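Local coordinates for encapsidation protein (Bacillus phage phi29, PDB 5HD9) that is the ATPase of the viral DNA packaging motor, probably using ATP bound at a P-loop to drive the genome into the capsid, at residues S110-D115 with T140-R145; S11-L16 with R147-C152; E116-K121 with S154-V159. All coordinates share one frame; numbering follows the deposited sequence.

Interaction 1: S110-D115 with T140-R145; sequences STIVFD and TVFRNR
The terminal methyl of Ile112 meets the far end of the Phe142 ring at a slant. Ile112 CD1 is 3.4 Å from Phe142 CZ, and the carbon behind it follows, with Ile112 CG1 3.6 Å from the same ring atom. The torsions of Ile112 explain the reach: CG1 stands beside the backbone N (chi1 -60°), and a nearly extended chi2 of 165° carries CD1 out from strand 109-115. From another side the same methyl is met by one branch of Val141, whose CG2 lies 3.8 Å from Ile112 CD1; the two partners approach it from nearly perpendicular directions. The second ring atom at work, Phe142 CE1, rests on the backbone, 3.6 Å from Ser110 C, so that the ring touches both a side chain and the strand's own peptide. Phe142 has already left helical geometry, and its first torsion, with CG anti to the carbonyl carbon (chi1 -70°), brings the ring back to the strand although its CB does not point there directly. The touching residues are all buried, and the contact is apolar. Ser110 turns its CB away, and its hydroxyl bonds to Glu44. The Ile112 side chain also touches Leu137 and Met138 of helix 130-141 and Cys150 of the next strand, while Phe142 packs on Val148. The helix end and the residue after it thus close over the start of a central strand. Strand 109-115, helix 130-141 and strand 149-153 form a beta-alpha-beta crossover between neighbouring parallel strands, as expected in the ASCE fold; the Asp115 at the far end, bonded to Ser28 of the probable P-loop, fits a Walker B aspartate.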
loop_
_atom_site.group_PDB
_atom_site.type_symbol
_atom_site.label_atom_id
_atom_site.label_comp_id
_atom_site.label_asym_id
_atom_site.label_seq_id
_atom_site.Cartn_x
_atom_site.Cartn_y
_atom_site.Cartn_z
ATOM N N SER A 110 6.253 8.501 -4.173
ATOM C CA SER A 110 5.044 8.687 -4.976
ATOM C C SER A 110 4.021 7.573 -4.751
ATOM O O SER A 110 2.870 7.701 -5.161
ATOM C CB SER A 110 5.397 8.770 -6.464
ATOM O OG SER A 110 5.654 7.486 -7.003
ATOM N N THR A 111 4.434 6.487 -4.106
ATOM C CA THR A 111 3.513 5.398 -3.796
ATOM C C THR A 111 3.642 4.949 -2.345
ATOM O O THR A 111 4.749 4.748 -1.840
ATOM C CB THR A 111 3.739 4.179 -4.718
ATOM O OG1 THR A 111 3.546 4.567 -6.085
ATOM C CG2 THR A 111 2.757 3.064 -4.386
ATOM N N ILE A 112 2.493 4.805 -1.688
ATOM C CA ILE A 112 2.411 4.207 -0.361
ATOM C C ILE A 112 1.530 2.967 -0.433
ATOM O O ILE A 112 0.407 3.029 -0.935
ATOM C CB ILE A 112 1.823 5.179 0.687
ATOM C CG1 ILE A 112 2.689 6.434 0.802
ATOM C CG2 ILE A 112 1.698 4.486 2.049
ATOM C CD1 ILE A 112 2.005 7.590 1.521
ATOM N N VAL A 113 2.042 1.848 0.070
ATOM C CA VAL A 113 1.267 0.617 0.132
ATOM C C VAL A 113 1.048 0.215 1.587
ATOM O O VAL A 113 1.990 -0.085 2.318
ATOM C CB VAL A 113 1.953 -0.524 -0.633
ATOM C CG1 VAL A 113 1.127 -1.803 -0.545
ATOM C CG2 VAL A 113 2.150 -0.124 -2.087
ATOM N N PHE A 114 -0.218 0.224 1.988
ATOM C CA PHE A 114 -0.622 -0.106 3.345
ATOM C C PHE A 114 -1.327 -1.454 3.318
ATOM O O PHE A 114 -2.523 -1.531 3.058
ATOM C CB PHE A 114 -1.533 0.993 3.904
ATOM C CG PHE A 114 -1.889 0.837 5.362
ATOM C CD1 PHE A 114 -1.499 -0.277 6.095
ATOM C CD2 PHE A 114 -2.624 1.821 5.998
ATOM C CE1 PHE A 114 -1.841 -0.402 7.433
ATOM C CE2 PHE A 114 -2.969 1.700 7.336
ATOM C CZ PHE A 114 -2.576 0.587 8.052
ATOM N N ASP A 115 -0.580 -2.518 3.586
ATOM C CA ASP A 115 -1.133 -3.861 3.494
ATOM C C ASP A 115 -1.845 -4.249 4.787
ATOM O O ASP A 115 -1.436 -3.843 5.879
ATOM C CB ASP A 115 -0.034 -4.870 3.163
ATOM C CG ASP A 115 -0.581 -6.174 2.607
ATOM O OD1 ASP A 115 -1.811 -6.284 2.418
ATOM O OD2 ASP A 115 0.225 -7.090 2.342
ATOM N N THR A 140 3.077 14.384 4.539
ATOM C CA THR A 140 4.497 14.563 4.816
ATOM C C THR A 140 5.353 14.171 3.610
ATOM O O THR A 140 6.291 14.886 3.254
ATOM C CB THR A 140 4.942 13.742 6.051
ATOM O OG1 THR A 140 4.271 14.224 7.219
ATOM C CG2 THR A 140 6.449 13.852 6.269
ATOM N N VAL A 141 5.032 13.043 2.979
ATOM C CA VAL A 141 5.899 12.488 1.939
ATOM C C VAL A 141 5.438 12.803 0.512
ATOM O O VAL A 141 6.246 12.760 -0.417
ATOM C CB VAL A 141 6.042 10.951 2.090
ATOM C CG1 VAL A 141 6.590 10.609 3.466
ATOM C CG2 VAL A 141 4.717 10.234 1.836
ATOM N N PHE A 142 4.156 13.120 0.334
ATOM C CA PHE A 142 3.652 13.528 -0.980
ATOM C C PHE A 142 3.729 15.039 -1.147
ATOM O O PHE A 142 3.097 15.797 -0.410
ATOM C CB PHE A 142 2.207 13.060 -1.197
ATOM C CG PHE A 142 2.058 11.569 -1.368
ATOM C CD1 PHE A 142 3.145 10.772 -1.697
ATOM C CD2 PHE A 142 0.823 10.966 -1.206
ATOM C CE1 PHE A 142 3.001 9.407 -1.855
ATOM C CE2 PHE A 142 0.674 9.601 -1.364
ATOM C CZ PHE A 142 1.764 8.821 -1.690
ATOM N N ARG A 143 4.510 15.464 -2.133
ATOM C CA ARG A 143 4.729 16.879 -2.401
ATOM C C ARG A 143 3.474 17.544 -2.955
ATOM O O ARG A 143 3.165 18.690 -2.618
ATOM C CB ARG A 143 5.887 17.049 -3.381
ATOM C CG ARG A 143 6.374 18.471 -3.520
ATOM C CD ARG A 143 7.793 18.614 -3.003
ATOM N NE ARG A 143 8.380 19.889 -3.398
ATOM C CZ ARG A 143 9.684 20.112 -3.514
ATOM N NH1 ARG A 143 10.559 19.141 -3.272
ATOM N NH2 ARG A 143 10.114 21.309 -3.879
ATOM N N ASN A 144 2.761 16.828 -3.819
ATOM C CA ASN A 144 1.481 17.302 -4.333
ATOM C C ASN A 144 0.612 16.137 -4.806
ATOM O O ASN A 144 0.961 14.975 -4.612
ATOM C CB ASN A 144 1.698 18.314 -5.462
ATOM C CG ASN A 144 2.586 17.781 -6.568
ATOM O OD1 ASN A 144 2.498 16.615 -6.951
ATOM N ND2 ASN A 144 3.454 18.642 -7.086
ATOM N N ARG A 145 -0.521 16.459 -5.423
ATOM C CA ARG A 145 -1.524 15.465 -5.788
ATOM C C ARG A 145 -1.220 14.763 -7.112
ATOM O O ARG A 145 -1.859 13.771 -7.449
ATOM C CB ARG A 145 -2.903 16.129 -5.872
ATOM C CG ARG A 145 -3.346 16.815 -4.586
ATOM C CD ARG A 145 -4.580 17.686 -4.813
ATOM N NE ARG A 145 -5.551 17.059 -5.712
ATOM C CZ ARG A 145 -6.535 16.249 -5.330
ATOM N NH1 ARG A 145 -6.707 15.942 -4.049
ATOM N NH2 ARG A 145 -7.357 15.740 -6.239
#

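Interaction 2: S11-L16 with R147-C152; sequences SYDRIL and RVRCIC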
loop_
_atom_site.group_PDB
_atom_site.type_symbol
_atom_site.label_atom_id
_atom_site.label_comp_id
_atom_site.label_asym_id
_atom_site.label_seq_id
_atom_site.Cartn_x
_atom_site.Cartn_y
_atom_site.Cartn_z
ATOM N N SER A 11 -5.391 3.459 -13.155
ATOM C CA SER A 11 -5.798 4.418 -14.178
ATOM C C SER A 11 -6.746 5.482 -13.624
ATOM O O SER A 11 -6.840 6.578 -14.172
ATOM C CB SER A 11 -6.460 3.695 -15.356
ATOM O OG SER A 11 -7.720 3.164 -14.992
ATOM N N TYR A 12 -7.449 5.160 -12.541
ATOM C CA TYR A 12 -8.344 6.122 -11.902
ATOM C C TYR A 12 -7.564 7.303 -11.338
ATOM O O TYR A 12 -8.109 8.395 -11.170
ATOM C CB TYR A 12 -9.152 5.459 -10.788
ATOM C CG TYR A 12 -10.360 4.692 -11.275
ATOM C CD1 TYR A 12 -11.578 5.329 -11.456
ATOM C CD2 TYR A 12 -10.281 3.334 -11.554
ATOM C CE1 TYR A 12 -12.684 4.640 -11.898
ATOM C CE2 TYR A 12 -11.384 2.634 -11.997
ATOM C CZ TYR A 12 -12.583 3.291 -12.168
ATOM O OH TYR A 12 -13.686 2.602 -12.615
ATOM N N ASP A 13 -6.291 7.075 -11.033
ATOM C CA ASP A 13 -5.398 8.148 -10.616
ATOM C C ASP A 13 -5.871 8.818 -9.320
ATOM O O ASP A 13 -5.720 10.028 -9.150
ATOM C CB ASP A 13 -5.282 9.184 -11.742
ATOM C CG ASP A 13 -3.883 9.749 -11.879
ATOM O OD1 ASP A 13 -3.157 9.807 -10.864
ATOM O OD2 ASP A 13 -3.510 10.135 -13.008
ATOM N N ARG A 14 -6.441 8.031 -8.410
ATOM C CA ARG A 14 -6.918 8.560 -7.132
ATOM C C ARG A 14 -5.802 8.528 -6.089
ATOM O O ARG A 14 -4.963 7.630 -6.097
ATOM C CB ARG A 14 -8.135 7.767 -6.631
ATOM C CG ARG A 14 -9.343 7.786 -7.571
ATOM C CD ARG A 14 -9.617 9.190 -8.104
ATOM N NE ARG A 14 -11.015 9.405 -8.481
ATOM C CZ ARG A 14 -11.487 9.419 -9.728
ATOM N NH1 ARG A 14 -10.689 9.216 -10.772
ATOM N NH2 ARG A 14 -12.779 9.639 -9.932
ATOM N N ILE A 15 -5.800 9.514 -5.194
ATOM C CA ILE A 15 -4.765 9.628 -4.169
ATOM C C ILE A 15 -4.893 8.522 -3.132
ATOM O O ILE A 15 -3.891 8.060 -2.581
ATOM C CB ILE A 15 -4.826 10.995 -3.450
ATOM C CG1 ILE A 15 -4.603 12.139 -4.441
ATOM C CG2 ILE A 15 -3.799 11.072 -2.325
ATOM C CD1 ILE A 15 -3.244 12.153 -5.090
ATOM N N LEU A 16 -6.130 8.109 -2.868
ATOM C CA LEU A 16 -6.413 7.087 -1.863
ATOM C C LEU A 16 -7.151 5.913 -2.506
ATOM O O LEU A 16 -8.166 6.097 -3.173
ATOM C CB LEU A 16 -7.231 7.692 -0.717
ATOM C CG LEU A 16 -7.023 7.193 0.716
ATOM C CD1 LEU A 16 -5.557 7.125 1.117
ATOM C CD2 LEU A 16 -7.777 8.107 1.670
ATOM N N ARG A 147 0.174 12.356 -9.645
ATOM C CA ARG A 147 0.830 11.063 -9.814
ATOM C C ARG A 147 1.421 10.532 -8.512
ATOM O O ARG A 147 2.531 10.001 -8.492
ATOM C CB ARG A 147 1.922 11.167 -10.882
ATOM C CG ARG A 147 1.376 11.486 -12.264
ATOM C CD ARG A 147 2.484 11.842 -13.238
ATOM N NE ARG A 147 1.957 12.190 -14.554
ATOM C CZ ARG A 147 2.696 12.645 -15.560
ATOM N NH1 ARG A 147 4.003 12.811 -15.408
ATOM N NH2 ARG A 147 2.128 12.936 -16.722
ATOM N N VAL A 148 0.672 10.699 -7.426
ATOM C CA VAL A 148 0.984 10.030 -6.173
ATOM C C VAL A 148 -0.243 9.233 -5.768
ATOM O O VAL A 148 -1.361 9.580 -6.141
ATOM C CB VAL A 148 1.376 11.016 -5.048
ATOM C CG1 VAL A 148 2.588 11.835 -5.458
ATOM C CG2 VAL A 148 0.208 11.925 -4.688
ATOM N N ARG A 149 -0.044 8.161 -5.017
ATOM C CA ARG A 149 -1.176 7.371 -4.570
ATOM C C ARG A 149 -0.838 6.512 -3.366
ATOM O O ARG A 149 0.267 5.976 -3.248
ATOM C CB ARG A 149 -1.692 6.488 -5.706
ATOM C CG ARG A 149 -0.805 5.305 -6.034
ATOM C CD ARG A 149 -0.918 4.931 -7.502
ATOM N NE ARG A 149 -0.080 5.795 -8.336
ATOM C CZ ARG A 149 -0.505 6.535 -9.359
ATOM N NH1 ARG A 149 -1.786 6.545 -9.730
ATOM N NH2 ARG A 149 0.370 7.274 -10.026
ATOM N N CYS A 150 -1.808 6.418 -2.467
ATOM C CA CYS A 150 -1.756 5.493 -1.355
ATOM C C CYS A 150 -2.706 4.357 -1.685
ATOM O O CYS A 150 -3.857 4.595 -2.057
ATOM C CB CYS A 150 -2.144 6.180 -0.046
ATOM S SG CYS A 150 -2.114 5.089 1.391
ATOM N N ILE A 151 -2.213 3.128 -1.577
ATOM C CA ILE A 151 -3.012 1.950 -1.887
ATOM C C ILE A 151 -3.077 1.043 -0.664
ATOM O O ILE A 151 -2.061 0.518 -0.210
ATOM C CB ILE A 151 -2.442 1.184 -3.095
ATOM C CG1 ILE A 151 -2.388 2.102 -4.320
ATOM C CG2 ILE A 151 -3.300 -0.032 -3.410
ATOM C CD1 ILE A 151 -1.295 1.769 -5.288
ATOM N N CYS A 152 -4.285 0.881 -0.134
ATOM C CA CYS A 152 -4.511 0.062 1.049
ATOM C C CYS A 152 -5.111 -1.279 0.645
ATOM O O CYS A 152 -6.077 -1.323 -0.113
ATOM C CB CYS A 152 -5.428 0.791 2.033
ATOM S SG CYS A 152 -4.819 2.434 2.495
HETATM O O HOH W 1 -2.360 12.652 -10.776
HETATM O O HOH W 2 -0.537 8.416 -12.325
HETATM O O HOH W 3 -4.165 6.013 -8.260
#
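Asp13 OD1 faces three partners from the 147-152 side: a long salt bridge to Arg149 NH1 at 3.7 Å, a water 3.0 Å away that also takes the N-H of Arg147, and a second water. Just beyond, Ile15 and Leu16 lead into strand 16-19, which pairs in parallel with strand 149-153 in the central sheet of the ASCE fold. The second water, lying in the guanidinium plane and accepting from Arg149 NH2 at 2.7 Å, gives Asp13 OD1 only a weak bond. The Asp13 side chain runs roughly perpendicular to that of Arg149, with carboxylate and guanidinium planes 28° apart. A bend at chi3 (81°) folds the arginine back to the loop, where a third water links Arg149 NH1 to Arg14 O. Arg14 turns its CB away from this strand, its NH1 bonded to Tyr12 O and its NE to Tyr180 O. Direct backbone pairing begins at Cys150 N, which donates to Ile15 O over 2.7 Å, almost straight at 174°. Leu16 and Cys150 lie on one face of the sheet, under Met138 of helix 130-141, where Leu16 CD1 comes 3.7 Å from Cys150 CB. The Ile15 and Val148 side chains run alongside each other in the same direction, and their methyls are pressed tight: Ile15 CD1 sits 3.5 Å from Val148 CG2.

Interaction 3: E116-K121 with S154-V159; sequences EFIREK and SNAVSV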
loop_
_atom_site.group_PDB
_atom_site.type_symbol
_atom_site.label_atom_id
_atom_site.label_comp_id
_atom_site.label_asym_id
_atom_site.label_seq_id
_atom_site.Cartn_x
_atom_site.Cartn_y
_atom_site.Cartn_z
ATOM N N GLU A 116 -2.914 -5.030 4.641
ATOM C CA GLU A 116 -3.727 -5.493 5.763
ATOM C C GLU A 116 -4.224 -4.336 6.632
ATOM O O GLU A 116 -4.055 -4.350 7.851
ATOM C CB GLU A 116 -2.932 -6.490 6.606
ATOM C CG GLU A 116 -2.366 -7.648 5.792
ATOM C CD GLU A 116 -1.853 -8.793 6.646
ATOM O OE1 GLU A 116 -2.111 -8.799 7.869
ATOM O OE2 GLU A 116 -1.190 -9.692 6.088
ATOM N N PHE A 117 -4.860 -3.353 5.999
ATOM C CA PHE A 117 -5.256 -2.120 6.686
ATOM C C PHE A 117 -6.527 -2.267 7.521
ATOM O O PHE A 117 -6.867 -1.375 8.299
ATOM C CB PHE A 117 -5.447 -0.990 5.672
ATOM C CG PHE A 117 -6.772 -1.027 4.954
ATOM C CD1 PHE A 117 -6.954 -1.836 3.843
ATOM C CD2 PHE A 117 -7.833 -0.243 5.384
ATOM C CE1 PHE A 117 -8.167 -1.868 3.182
ATOM C CE2 PHE A 117 -9.050 -0.269 4.723
ATOM C CZ PHE A 117 -9.215 -1.083 3.620
ATOM N N ILE A 118 -7.235 -3.377 7.350
ATOM C CA ILE A 118 -8.408 -3.667 8.167
ATOM C C ILE A 118 -8.004 -4.596 9.305
ATOM O O ILE A 118 -7.426 -5.657 9.060
ATOM C CB ILE A 118 -9.539 -4.319 7.338
ATOM C CG1 ILE A 118 -10.027 -3.357 6.251
ATOM C CG2 ILE A 118 -10.704 -4.725 8.240
ATOM C CD1 ILE A 118 -10.980 -3.989 5.251
ATOM N N ARG A 119 -8.291 -4.198 10.543
ATOM C CA ARG A 119 -8.007 -5.060 11.682
ATOM C C ARG A 119 -8.873 -6.300 11.529
ATOM O O ARG A 119 -10.072 -6.279 11.811
ATOM C CB ARG A 119 -8.265 -4.347 13.006
ATOM C CG ARG A 119 -7.134 -3.430 13.441
ATOM C CD ARG A 119 -5.838 -4.193 13.721
ATOM N NE ARG A 119 -5.921 -5.029 14.914
ATOM C CZ ARG A 119 -4.994 -5.913 15.270
ATOM N NH1 ARG A 119 -3.914 -6.094 14.521
ATOM N NH2 ARG A 119 -5.150 -6.624 16.377
ATOM N N GLU A 120 -8.234 -7.382 11.093
ATOM C CA GLU A 120 -8.921 -8.471 10.412
ATOM C C GLU A 120 -9.041 -9.731 11.257
ATOM O O GLU A 120 -8.033 -10.400 11.479
ATOM C CB GLU A 120 -8.170 -8.806 9.107
ATOM C CG GLU A 120 -8.646 -10.077 8.373
ATOM C CD GLU A 120 -7.574 -10.701 7.482
ATOM O OE1 GLU A 120 -6.385 -10.326 7.597
ATOM O OE2 GLU A 120 -7.928 -11.572 6.657
ATOM N N LYS A 121 -10.235 -10.068 11.746
ATOM C CA LYS A 121 -11.387 -9.179 11.894
ATOM C C LYS A 121 -11.476 -8.932 13.386
ATOM O O LYS A 121 -12.246 -8.093 13.868
ATOM C CB LYS A 121 -12.692 -9.820 11.374
ATOM C CG LYS A 121 -12.505 -10.987 10.405
ATOM C CD LYS A 121 -11.947 -10.500 9.078
ATOM C CE LYS A 121 -13.035 -10.157 8.079
ATOM N NZ LYS A 121 -13.381 -11.329 7.234
ATOM N N SER A 154 -6.460 -5.342 1.760
ATOM C CA SER A 154 -6.962 -6.235 2.799
ATOM C C SER A 154 -7.638 -7.459 2.203
ATOM O O SER A 154 -8.294 -7.373 1.163
ATOM C CB SER A 154 -7.945 -5.502 3.714
ATOM O OG SER A 154 -8.495 -6.388 4.672
ATOM N N ASN A 155 -7.472 -8.598 2.869
ATOM C CA ASN A 155 -8.193 -9.809 2.508
ATOM C C ASN A 155 -9.609 -9.750 3.061
ATOM O O ASN A 155 -10.485 -10.510 2.649
ATOM C CB ASN A 155 -7.472 -11.057 3.029
ATOM C CG ASN A 155 -6.024 -11.135 2.578
ATOM O OD1 ASN A 155 -5.119 -11.289 3.398
ATOM N ND2 ASN A 155 -5.796 -11.036 1.272
ATOM N N ALA A 156 -9.823 -8.837 4.002
ATOM C CA ALA A 156 -11.137 -8.637 4.591
ATOM C C ALA A 156 -11.975 -7.730 3.711
ATOM O O ALA A 156 -11.486 -7.149 2.742
ATOM C CB ALA A 156 -11.014 -8.048 5.983
ATOM N N VAL A 157 -13.246 -7.609 4.061
ATOM C CA VAL A 157 -14.160 -6.767 3.314
ATOM C C VAL A 157 -15.151 -6.187 4.325
ATOM O O VAL A 157 -16.366 -6.263 4.171
ATOM C CB VAL A 157 -14.832 -7.573 2.160
ATOM C CG1 VAL A 157 -15.433 -8.865 2.680
ATOM C CG2 VAL A 157 -15.851 -6.736 1.368
ATOM N N SER A 158 -14.591 -5.628 5.395
ATOM C CA SER A 158 -15.362 -4.838 6.342
ATOM C C SER A 158 -15.646 -3.486 5.715
ATOM O O SER A 158 -14.767 -2.629 5.633
ATOM C CB SER A 158 -14.615 -4.670 7.665
ATOM O OG SER A 158 -15.315 -3.794 8.531
ATOM N N VAL A 159 -16.880 -3.316 5.259
ATOM C CA VAL A 159 -17.299 -2.108 4.564
ATOM C C VAL A 159 -17.475 -0.965 5.565
ATOM O O VAL A 159 -17.628 0.196 5.186
ATOM C CB VAL A 159 -18.608 -2.373 3.783
ATOM C CG1 VAL A 159 -19.080 -1.132 3.040
ATOM C CG2 VAL A 159 -18.410 -3.548 2.816
HETATM O O HOH W 4 -6.589 -6.330 6.671
HETATM O O HOH W 5 -5.607 -8.950 4.701
#
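Beyond the ends of two central strands of the ASCE fold, beside the probable P-loop, Phe117 and Ile118 pack against Ser154 and the turn it starts. Glu116 follows the Walker B-like Asp115 and so has the sequence position of the catalytic glutamate of many ASCE ATPases; in this structure its carboxylate pairs with Arg50. Ser154 CB is received by two side chains, lying 3.7 Å from Phe117 CE1 and equally near Ile118 CD1. These two partners are themselves layered, since Ile118 CG1 stands 3.5 Å above one face of the Phe117 ring, offset toward its rim. With chi1 at 176°, the Ser154 hydroxyl reaches forward along its own chain and accepts from Ala156 N at 2.9 Å, which makes an ST turn. Its OG also meets a water 2.8 Å away, and that water donates to Ile118 O over 2.6 Å, so this buried hydroxyl has both a backbone and a water partner. Ile118 CG2 reaches further along, to the CB atoms of Ala156 and Ser158. At the outer rim, the extended Glu120 lays its CG on Ala156 CB, and the bent Lys121 brings CE within 3.6 Å of the same methyl. Glu120 and Asn155 slant past each other with carboxylate and amide planes 51° apart. A water joins them, accepting from Asn155 N at 2.6 Å and donating to Glu120 OE1 at 3.3 Å. Asn155 ND2 bonds to Ala22 O, and Ala156 makes a backbone bond to Gly21, tying this turn to the probable nucleotide-binding loop. The two loops themselves meet through apolar packing and two bridging waters, so their polar groups are linked across the contact by solvent, while Ser154 OG and Asn155 ND2 are satisfied by backbone atoms.

In the fold
Interactions 1 and 2 share the sheet, their centres about 8 Å apart: strands 109-115 and 149-153 are neighbours, with probable hydrogen bonds from Ile151 N to Ile112 O (2.7 Å) and from Phe114 N to Ile151 O (2.9 Å). Interaction 3 lies in the loops that follow the C-terminal ends of both strands, its centre about 21 Å from that of interaction 1 and about 19 Å from that of interaction 2. It adjoins interaction 1 through the chain step from Asp115 to Glu116, and touches interaction 2 where Phe117 CD1 packs 3.5 Å from Cys152 CB. Interaction 3 borders the probable P-loop, whereas helix 130-141 ends at interaction 1, on the other side of the chain's centre.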